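Local coordinates for conserved hypothetical protein (Caulobacter vibrioides, PDB 1XFJ) that probably acts as a purine nucleoside phosphorylase of the YfiH/LACC1 family, splitting inosine and methylthioadenosine with phosphate and perhaps deaminating adenosine, at residues L6-S11 / A60-G65; G34-L39 / R43-E48; G136-V141 / E183-G188. All coordinates share one frame; numbering follows the deposited sequence.

Contact 1 (L6-S11 / A60-G65)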
loop_
_atom_site.group_PDB
_atom_site.type_symbol
_atom_site.label_atom_id
_atom_site.label_comp_id
_atom_site.label_asym_id
_atom_site.label_seq_id
_atom_site.Cartn_x
_atom_site.Cartn_y
_atom_site.Cartn_z
ATOM N N LEU A 6 -13.510 7.732 -10.949
ATOM C CA LEU A 6 -12.553 7.970 -9.874
ATOM C C LEU A 6 -11.139 8.119 -10.422
ATOM O O LEU A 6 -10.691 7.305 -11.232
ATOM C CB LEU A 6 -12.560 6.812 -8.870
ATOM C CG LEU A 6 -13.751 6.658 -7.923
ATOM C CD1 LEU A 6 -13.542 5.424 -7.042
ATOM C CD2 LEU A 6 -13.889 7.909 -7.062
ATOM N N PRO A 7 -10.426 9.178 -10.009
ATOM C CA PRO A 7 -9.054 9.378 -10.481
ATOM C C PRO A 7 -8.185 8.270 -9.896
ATOM O O PRO A 7 -8.365 7.872 -8.741
ATOM C CB PRO A 7 -8.686 10.743 -9.909
ATOM C CG PRO A 7 -10.007 11.456 -9.868
ATOM C CD PRO A 7 -10.917 10.383 -9.315
ATOM N N THR A 8 -7.245 7.764 -10.683
ATOM C CA THR A 8 -6.379 6.706 -10.190
ATOM C C THR A 8 -4.985 6.810 -10.762
ATOM O O THR A 8 -4.759 7.461 -11.781
ATOM C CB THR A 8 -6.906 5.299 -10.568
ATOM O OG1 THR A 8 -6.886 5.152 -11.994
ATOM C CG2 THR A 8 -8.328 5.093 -10.063
ATOM N N VAL A 9 -4.047 6.172 -10.073
ATOM C CA VAL A 9 -2.677 6.105 -10.539
ATOM C C VAL A 9 -2.540 4.644 -10.928
ATOM O O VAL A 9 -2.787 3.754 -10.116
ATOM C CB VAL A 9 -1.656 6.417 -9.427
ATOM C CG1 VAL A 9 -0.251 6.103 -9.917
ATOM C CG2 VAL A 9 -1.756 7.883 -9.026
ATOM N N GLN A 10 -2.185 4.390 -12.177
ATOM C CA GLN A 10 -2.021 3.017 -12.618
ATOM C C GLN A 10 -0.621 2.806 -13.147
ATOM O O GLN A 10 0.035 3.749 -13.588
ATOM C CB GLN A 10 -3.045 2.676 -13.693
ATOM C CG GLN A 10 -4.450 2.523 -13.157
ATOM C CD GLN A 10 -5.412 2.079 -14.228
ATOM O OE1 GLN A 10 -5.599 2.768 -15.231
ATOM N NE2 GLN A 10 -6.027 0.921 -14.029
ATOM N N SER A 11 -0.173 1.557 -13.088
ATOM C CA SER A 11 1.156 1.178 -13.542
ATOM C C SER A 11 1.133 0.422 -14.864
ATOM O O SER A 11 0.296 -0.457 -15.076
ATOM C CB SER A 11 1.835 0.300 -12.492
ATOM O OG SER A 11 2.967 -0.347 -13.044
ATOM N N ALA A 60 -15.210 0.203 -4.543
ATOM C CA ALA A 60 -15.675 -1.134 -4.886
ATOM C C ALA A 60 -16.410 -1.082 -6.224
ATOM O O ALA A 60 -16.260 -1.973 -7.057
ATOM C CB ALA A 60 -16.605 -1.664 -3.795
ATOM N N ARG A 61 -17.196 -0.028 -6.429
ATOM C CA ARG A 61 -17.944 0.126 -7.674
ATOM C C ARG A 61 -17.022 0.359 -8.873
ATOM O O ARG A 61 -17.335 -0.048 -9.995
ATOM C CB ARG A 61 -18.941 1.282 -7.557
ATOM C CG ARG A 61 -19.914 1.360 -8.718
ATOM C CD ARG A 61 -20.817 0.137 -8.746
ATOM N NE ARG A 61 -21.676 0.105 -9.927
ATOM C CZ ARG A 61 -21.233 -0.060 -11.169
ATOM N NH1 ARG A 61 -19.935 -0.209 -11.399
ATOM N NH2 ARG A 61 -22.089 -0.073 -12.184
ATOM N N TRP A 62 -15.892 1.020 -8.636
ATOM C CA TRP A 62 -14.926 1.282 -9.702
ATOM C C TRP A 62 -14.434 -0.061 -10.240
ATOM O O TRP A 62 -14.194 -0.216 -11.439
ATOM C CB TRP A 62 -13.733 2.074 -9.158
ATOM C CG TRP A 62 -12.697 2.418 -10.198
ATOM C CD1 TRP A 62 -12.699 3.499 -11.033
ATOM C CD2 TRP A 62 -11.513 1.673 -10.510
ATOM N NE1 TRP A 62 -11.588 3.476 -11.843
ATOM C CE2 TRP A 62 -10.843 2.366 -11.544
ATOM C CE3 TRP A 62 -10.955 0.487 -10.018
ATOM C CZ2 TRP A 62 -9.641 1.912 -12.094
ATOM C CZ3 TRP A 62 -9.756 0.033 -10.568
ATOM C CH2 TRP A 62 -9.114 0.748 -11.597
ATOM N N PHE A 63 -14.299 -1.026 -9.333
ATOM C CA PHE A 63 -13.835 -2.367 -9.671
ATOM C C PHE A 63 -14.929 -3.234 -10.276
ATOM O O PHE A 63 -14.654 -4.333 -10.763
ATOM C CB PHE A 63 -13.281 -3.059 -8.423
ATOM C CG PHE A 63 -11.889 -2.637 -8.062
ATOM C CD1 PHE A 63 -10.799 -3.096 -8.797
ATOM C CD2 PHE A 63 -11.662 -1.781 -6.991
ATOM C CE1 PHE A 63 -9.503 -2.708 -8.471
ATOM C CE2 PHE A 63 -10.367 -1.385 -6.655
ATOM C CZ PHE A 63 -9.285 -1.850 -7.397
ATOM N N GLY A 64 -16.163 -2.744 -10.229
ATOM C CA GLY A 64 -17.283 -3.489 -10.776
ATOM C C GLY A 64 -17.944 -4.382 -9.743
ATOM O O GLY A 64 -18.748 -5.251 -10.084
ATOM N N GLY A 65 -17.612 -4.170 -8.475
ATOM C CA GLY A 65 -18.193 -4.983 -7.424
ATOM C C GLY A 65 -18.940 -4.169 -6.388
ATOM O O GLY A 65 -19.339 -3.033 -6.644
HETATM O O HOH W 1 -9.601 5.678 -13.481
#

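Contact 2 (G34-L39 / R43-E48)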
loop_
_atom_site.group_PDB
_atom_site.type_symbol
_atom_site.label_atom_id
_atom_site.label_comp_id
_atom_site.label_asym_id
_atom_site.label_seq_id
_atom_site.Cartn_x
_atom_site.Cartn_y
_atom_site.Cartn_z
ATOM N N GLY A 34 -13.415 18.255 5.335
ATOM C CA GLY A 34 -12.276 18.723 6.102
ATOM C C GLY A 34 -10.948 18.090 5.740
ATOM O O GLY A 34 -10.591 17.985 4.566
ATOM N N ILE A 35 -10.206 17.675 6.761
ATOM C CA ILE A 35 -8.908 17.056 6.541
ATOM C C ILE A 35 -9.035 15.745 5.773
ATOM O O ILE A 35 -8.068 15.268 5.180
ATOM C CB ILE A 35 -8.184 16.777 7.879
ATOM C CG1 ILE A 35 -9.021 15.836 8.744
ATOM C CG2 ILE A 35 -7.933 18.086 8.614
ATOM C CD1 ILE A 35 -8.294 15.338 9.981
ATOM N N TYR A 36 -10.233 15.169 5.775
ATOM C CA TYR A 36 -10.473 13.902 5.089
ATOM C C TYR A 36 -10.959 14.125 3.660
ATOM O O TYR A 36 -11.224 13.165 2.929
ATOM C CB TYR A 36 -11.529 13.095 5.849
ATOM C CG TYR A 36 -11.220 12.919 7.318
ATOM C CD1 TYR A 36 -10.166 12.113 7.736
ATOM C CD2 TYR A 36 -11.974 13.576 8.290
ATOM C CE1 TYR A 36 -9.865 11.965 9.090
ATOM C CE2 TYR A 36 -11.687 13.437 9.642
ATOM C CZ TYR A 36 -10.631 12.633 10.037
ATOM O OH TYR A 36 -10.345 12.513 11.378
ATOM N N ASP A 37 -11.048 15.394 3.271
ATOM C CA ASP A 37 -11.545 15.806 1.958
ATOM C C ASP A 37 -11.645 14.746 0.867
ATOM O O ASP A 37 -10.673 14.396 0.205
ATOM C CB ASP A 37 -10.758 17.023 1.455
ATOM C CG ASP A 37 -11.236 17.514 0.090
ATOM O OD1 ASP A 37 -12.422 17.311 -0.253
ATOM O OD2 ASP A 37 -10.421 18.118 -0.640
ATOM N N SER A 38 -12.857 14.174 0.727
ATOM C CA SER A 38 -13.287 13.277 -0.338
ATOM C C SER A 38 -13.024 11.819 0.024
ATOM O O SER A 38 -13.765 11.164 0.761
ATOM C CB SER A 38 -12.590 13.633 -1.651
ATOM O OG SER A 38 -13.483 13.537 -2.747
ATOM N N LEU A 39 -12.043 11.176 -0.682
ATOM C CA LEU A 39 -11.863 9.723 -0.617
ATOM C C LEU A 39 -11.091 9.037 0.505
ATOM O O LEU A 39 -10.112 8.330 0.257
ATOM C CB LEU A 39 -11.324 9.240 -1.963
ATOM C CG LEU A 39 -11.754 7.838 -2.398
ATOM C CD1 LEU A 39 -13.265 7.797 -2.595
ATOM C CD2 LEU A 39 -11.045 7.478 -3.696
ATOM N N ARG A 43 -11.381 3.143 8.130
ATOM C CA ARG A 43 -12.425 2.781 9.083
ATOM C C ARG A 43 -11.973 3.042 10.521
ATOM O O ARG A 43 -12.797 3.175 11.431
ATOM C CB ARG A 43 -12.798 1.305 8.915
ATOM C CG ARG A 43 -13.774 1.043 7.783
ATOM C CD ARG A 43 -14.021 -0.443 7.611
ATOM N NE ARG A 43 -15.166 -0.713 6.748
ATOM C CZ ARG A 43 -15.549 -1.932 6.384
ATOM N NH1 ARG A 43 -14.871 -2.992 6.805
ATOM N NH2 ARG A 43 -16.620 -2.094 5.615
ATOM N N GLY A 44 -10.662 3.128 10.717
ATOM C CA GLY A 44 -10.130 3.366 12.048
ATOM C C GLY A 44 -9.846 4.833 12.306
ATOM O O GLY A 44 -9.314 5.192 13.359
ATOM N N SER A 45 -10.199 5.682 11.345
ATOM C CA SER A 45 -9.972 7.120 11.469
ATOM C C SER A 45 -11.082 7.783 12.276
ATOM O O SER A 45 -12.026 7.122 12.710
ATOM C CB SER A 45 -9.892 7.767 10.084
ATOM O OG SER A 45 -11.165 7.810 9.463
ATOM N N GLN A 46 -10.967 9.093 12.467
ATOM C CA GLN A 46 -11.955 9.847 13.228
ATOM C C GLN A 46 -12.962 10.563 12.329
ATOM O O GLN A 46 -13.688 11.454 12.768
ATOM C CB GLN A 46 -11.236 10.835 14.154
ATOM C CG GLN A 46 -10.530 10.138 15.318
ATOM C CD GLN A 46 -9.569 11.041 16.072
ATOM O OE1 GLN A 46 -8.470 11.331 15.601
ATOM N NE2 GLN A 46 -9.985 11.492 17.247
ATOM N N ASP A 47 -13.001 10.148 11.067
ATOM C CA ASP A 47 -13.917 10.715 10.076
ATOM C C ASP A 47 -15.306 10.133 10.340
ATOM O O ASP A 47 -15.454 9.239 11.175
ATOM C CB ASP A 47 -13.430 10.318 8.675
ATOM C CG ASP A 47 -14.187 11.012 7.553
ATOM O OD1 ASP A 47 -15.014 11.904 7.826
ATOM O OD2 ASP A 47 -13.936 10.660 6.381
ATOM N N GLU A 48 -16.321 10.649 9.646
ATOM C CA GLU A 48 -17.683 10.137 9.788
ATOM C C GLU A 48 -17.697 8.727 9.205
ATOM O O GLU A 48 -17.384 8.534 8.028
ATOM C CB GLU A 48 -18.674 11.007 9.007
ATOM C CG GLU A 48 -19.009 12.344 9.643
ATOM C CD GLU A 48 -19.851 12.210 10.897
ATOM O OE1 GLU A 48 -20.434 11.124 11.124
ATOM O OE2 GLU A 48 -19.943 13.203 11.653
#

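Contact 3 (G136-V141 / E183-G188)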
loop_
_atom_site.group_PDB
_atom_site.type_symbol
_atom_site.label_atom_id
_atom_site.label_comp_id
_atom_site.label_asym_id
_atom_site.label_seq_id
_atom_site.Cartn_x
_atom_site.Cartn_y
_atom_site.Cartn_z
ATOM N N GLY A 136 6.959 -2.811 8.572
ATOM C CA GLY A 136 6.604 -3.997 7.812
ATOM C C GLY A 136 7.666 -4.330 6.781
ATOM O O GLY A 136 8.052 -5.487 6.617
ATOM N N ALA A 137 8.148 -3.310 6.080
ATOM C CA ALA A 137 9.174 -3.520 5.066
ATOM C C ALA A 137 10.431 -4.121 5.687
ATOM O O ALA A 137 11.003 -5.079 5.159
ATOM C CB ALA A 137 9.510 -2.203 4.385
ATOM N N LEU A 138 10.857 -3.566 6.816
ATOM C CA LEU A 138 12.055 -4.058 7.484
ATOM C C LEU A 138 11.889 -5.490 7.986
ATOM O O LEU A 138 12.796 -6.316 7.842
ATOM C CB LEU A 138 12.415 -3.151 8.663
ATOM C CG LEU A 138 13.632 -3.588 9.478
ATOM C CD1 LEU A 138 14.875 -3.553 8.597
ATOM C CD2 LEU A 138 13.799 -2.668 10.681
ATOM N N ASP A 139 10.730 -5.783 8.564
ATOM C CA ASP A 139 10.468 -7.107 9.116
ATOM C C ASP A 139 10.163 -8.205 8.096
ATOM O O ASP A 139 10.221 -9.390 8.430
ATOM C CB ASP A 139 9.350 -7.027 10.162
ATOM C CG ASP A 139 9.742 -6.187 11.374
ATOM O OD1 ASP A 139 10.956 -6.056 11.646
ATOM O OD2 ASP A 139 8.838 -5.667 12.067
ATOM N N GLY A 140 9.835 -7.823 6.864
ATOM C CA GLY A 140 9.571 -8.826 5.842
ATOM C C GLY A 140 8.156 -9.003 5.309
ATOM O O GLY A 140 7.805 -10.096 4.846
ATOM N N VAL A 141 7.342 -7.954 5.341
ATOM C CA VAL A 141 5.978 -8.080 4.837
ATOM C C VAL A 141 5.947 -8.418 3.346
ATOM O O VAL A 141 5.041 -9.112 2.884
ATOM C CB VAL A 141 5.140 -6.798 5.078
ATOM C CG1 VAL A 141 5.652 -5.648 4.224
ATOM C CG2 VAL A 141 3.672 -7.082 4.782
ATOM N N GLU A 183 20.514 -0.169 9.465
ATOM C CA GLU A 183 21.876 -0.599 9.178
ATOM C C GLU A 183 22.242 -1.864 9.941
ATOM O O GLU A 183 22.959 -2.725 9.428
ATOM C CB GLU A 183 22.874 0.508 9.516
ATOM C CG GLU A 183 22.726 1.753 8.655
ATOM C CD GLU A 183 23.880 2.722 8.826
ATOM O OE1 GLU A 183 24.295 2.953 9.980
ATOM O OE2 GLU A 183 24.364 3.259 7.808
ATOM N N ALA A 184 21.740 -1.975 11.165
ATOM C CA ALA A 184 22.022 -3.129 12.005
ATOM C C ALA A 184 21.163 -4.346 11.672
ATOM O O ALA A 184 21.675 -5.460 11.558
ATOM C CB ALA A 184 21.839 -2.751 13.476
ATOM N N ASP A 185 19.860 -4.132 11.511
ATOM C CA ASP A 185 18.938 -5.230 11.229
ATOM C C ASP A 185 18.871 -5.702 9.783
ATOM O O ASP A 185 18.552 -6.863 9.527
ATOM C CB ASP A 185 17.529 -4.864 11.697
ATOM C CG ASP A 185 17.453 -4.641 13.191
ATOM O OD1 ASP A 185 18.459 -4.901 13.883
ATOM O OD2 ASP A 185 16.386 -4.210 13.675
ATOM N N CYS A 186 19.155 -4.811 8.840
ATOM C CA CYS A 186 19.119 -5.179 7.430
ATOM C C CYS A 186 20.415 -4.755 6.753
ATOM O O CYS A 186 20.509 -3.674 6.175
ATOM C CB CYS A 186 17.924 -4.524 6.729
ATOM S SG CYS A 186 17.618 -5.160 5.057
ATOM N N PRO A 187 21.439 -5.614 6.825
ATOM C CA PRO A 187 22.752 -5.357 6.230
ATOM C C PRO A 187 22.700 -4.772 4.822
ATOM O O PRO A 187 22.022 -5.304 3.938
ATOM C CB PRO A 187 23.408 -6.732 6.260
ATOM C CG PRO A 187 22.882 -7.304 7.533
ATOM C CD PRO A 187 21.410 -6.942 7.468
ATOM N N GLY A 188 23.413 -3.666 4.628
ATOM C CA GLY A 188 23.466 -3.029 3.324
ATOM C C GLY A 188 22.367 -2.028 3.021
ATOM O O GLY A 188 22.405 -1.365 1.984
#

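Contact 1 (L6-S11 / A60-G65)
The indole of Trp62, near the end of helix 49-62, is met by three side chains of the N-terminal segment 6-11, Leu6, Thr8 and Gln10. Most of these meetings are apolar. Leu6 spans the base of the tryptophan side chain, with its CB 4.0 Å from Trp62 CD1 and its CD1 methyl beside Trp62 CB. Farther out, the methyl CG2 of Thr8 approaches obliquely above the rim of the indole, 4.0 Å from Trp62 CE2. With CG anti to the backbone N (chi1 -179°), the indole extends to segment 6-11, where Thr8 and Gln10 meet its six-membered half.

At the far edge of the indole comes an amide: Gln10 NE2 lies in the ring plane, 3.9 Å from Trp62 CH2, with the two flat groups 79° apart. Gln10 NE2 donates to His22 O, which helps fix the amide at the ring edge.

Polar atoms are joined through one water, which donates to Leu6 O (3.0 Å), pairs with Thr8 OG1 (3.1 Å) and weakly accepts from Trp62 NE1. Around the indole, Lys21 adds a cation-pi contact and Phe25 an edge-to-face one. The chemistry implies a mixed seam at the surface: the tryptophan lays its carbon skeleton on segment 6-11 and on Ala23 and Phe25 of strand 20-25, while its N-H is answered, loosely, by solvent.

Contact 2 (G34-L39 / R43-E48)
Tyr36 and Asp47 stack flat on each other: ring and carboxylate planes are only 8° apart, and Tyr36 CG lies 3.5 Å from Asp47 CG. The ring is sandwiched. On one face Asp47 CB stands over the centre, 3.5 Å from the centroid, a CH-pi contact; on the opposite face Ile35 CG1 sits 3.6 Å above the plane, also over the centre. Ser45 CB comes obliquely to Tyr36 CE1 at 4.3 Å. Where the ring ends, Tyr36 OH touches Gln46 CB at 3.4 Å, and its polar partner is Asp249 OD2, which also takes Gln46 N. One carboxylate oxygen thus ties the tyrosine hydroxyl to the backbone of the segment it packs on.

In Asp47, CG anti to the backbone N (chi1 -172°) carries the carboxylate back along the ring toward Tyr36 CB, with OD2 3.5 Å from that carbon. Buried as it is, the carboxylate is well supplied with partners. OD2 pairs with Ser32 OG and Asn40 ND2, which would probably help keep a negative charge here. OD1 takes the next amide, Glu48 N, in a short, bent bond of 2.6 Å that comes from above the carboxylate plane. Ser45 OG receives a weak bond from Asp47 N, and also pairs with Gly42 O and Asn40 ND2.

Glu48 is the N-cap residue of helix 49-62. The arrangement is that of a long connection folded back on itself, a short 3-10 turn at 35-36 laid over the lead-in to the helix, within the link between strand 20-25 and helix 49-62 of this YfiH-family fold.

Contact 3 (G136-V141 / E183-G188)
Leu138 meets Cys186 through one methyl, its CD1 lying 3.7 Å from Cys186 CB, and this is the closest approach between the two segments. The other methyl, CD2, comes 4.2 Å from Asp185 OD2, a loose brush against a carboxylate at the surface. In Leu138, CG anti to the backbone N (chi1 178°) extends the side chain toward helix 176-185; with SG likewise anti to its own backbone N, it is Cys186 CB that meets the methyl.

Both partners sit at helix ends. Helix 134-139, following strand 126-132 of the six-stranded sheet, stops at Gly140, whose positive phi of 111° lets the chain turn; Gly140 N and Val141 N both bond to Gly136 O, each at 2.9 Å and from opposite faces of the carbonyl plane. Gly140 is then the N-cap of helix 141-151. Helix 176-185 ends just before Cys186, the first residue to leave helical angles.

Around this pair, Leu138 also rests on Arg181 and Phe182 of helix 176-185, and Cys186 on Phe209 and Arg213 of helix 206-216. Phe209 touches Ala137 too, so one aromatic side chain bridges both segments. Asp139 OD1 and Asp185 OD2, like charges, remain 6.1 Å apart.

Contacts 1 and 3 are surface contacts and contact 2 is partly buried, yet all three lie well out from the centre of the chain. Contacts 1 and 2 are kin: contact 2 is nested in the loop that contact 1 closes, and they sit at the two ends of helix 49-62, their centres about 19 Å apart. Contact 3 belongs to other helices on the opposite side of the chain's centre, its own centre about 32 Å from each of the others. Chemistry varies accordingly. An aromatic ring dominates contacts 1 and 2, with a water bridge in the first and a stacked carboxylate, itself hydrogen-bonded by neighbours, in the second, whereas 136-141 and 183-188 meet mainly through aliphatic carbons between helix ends.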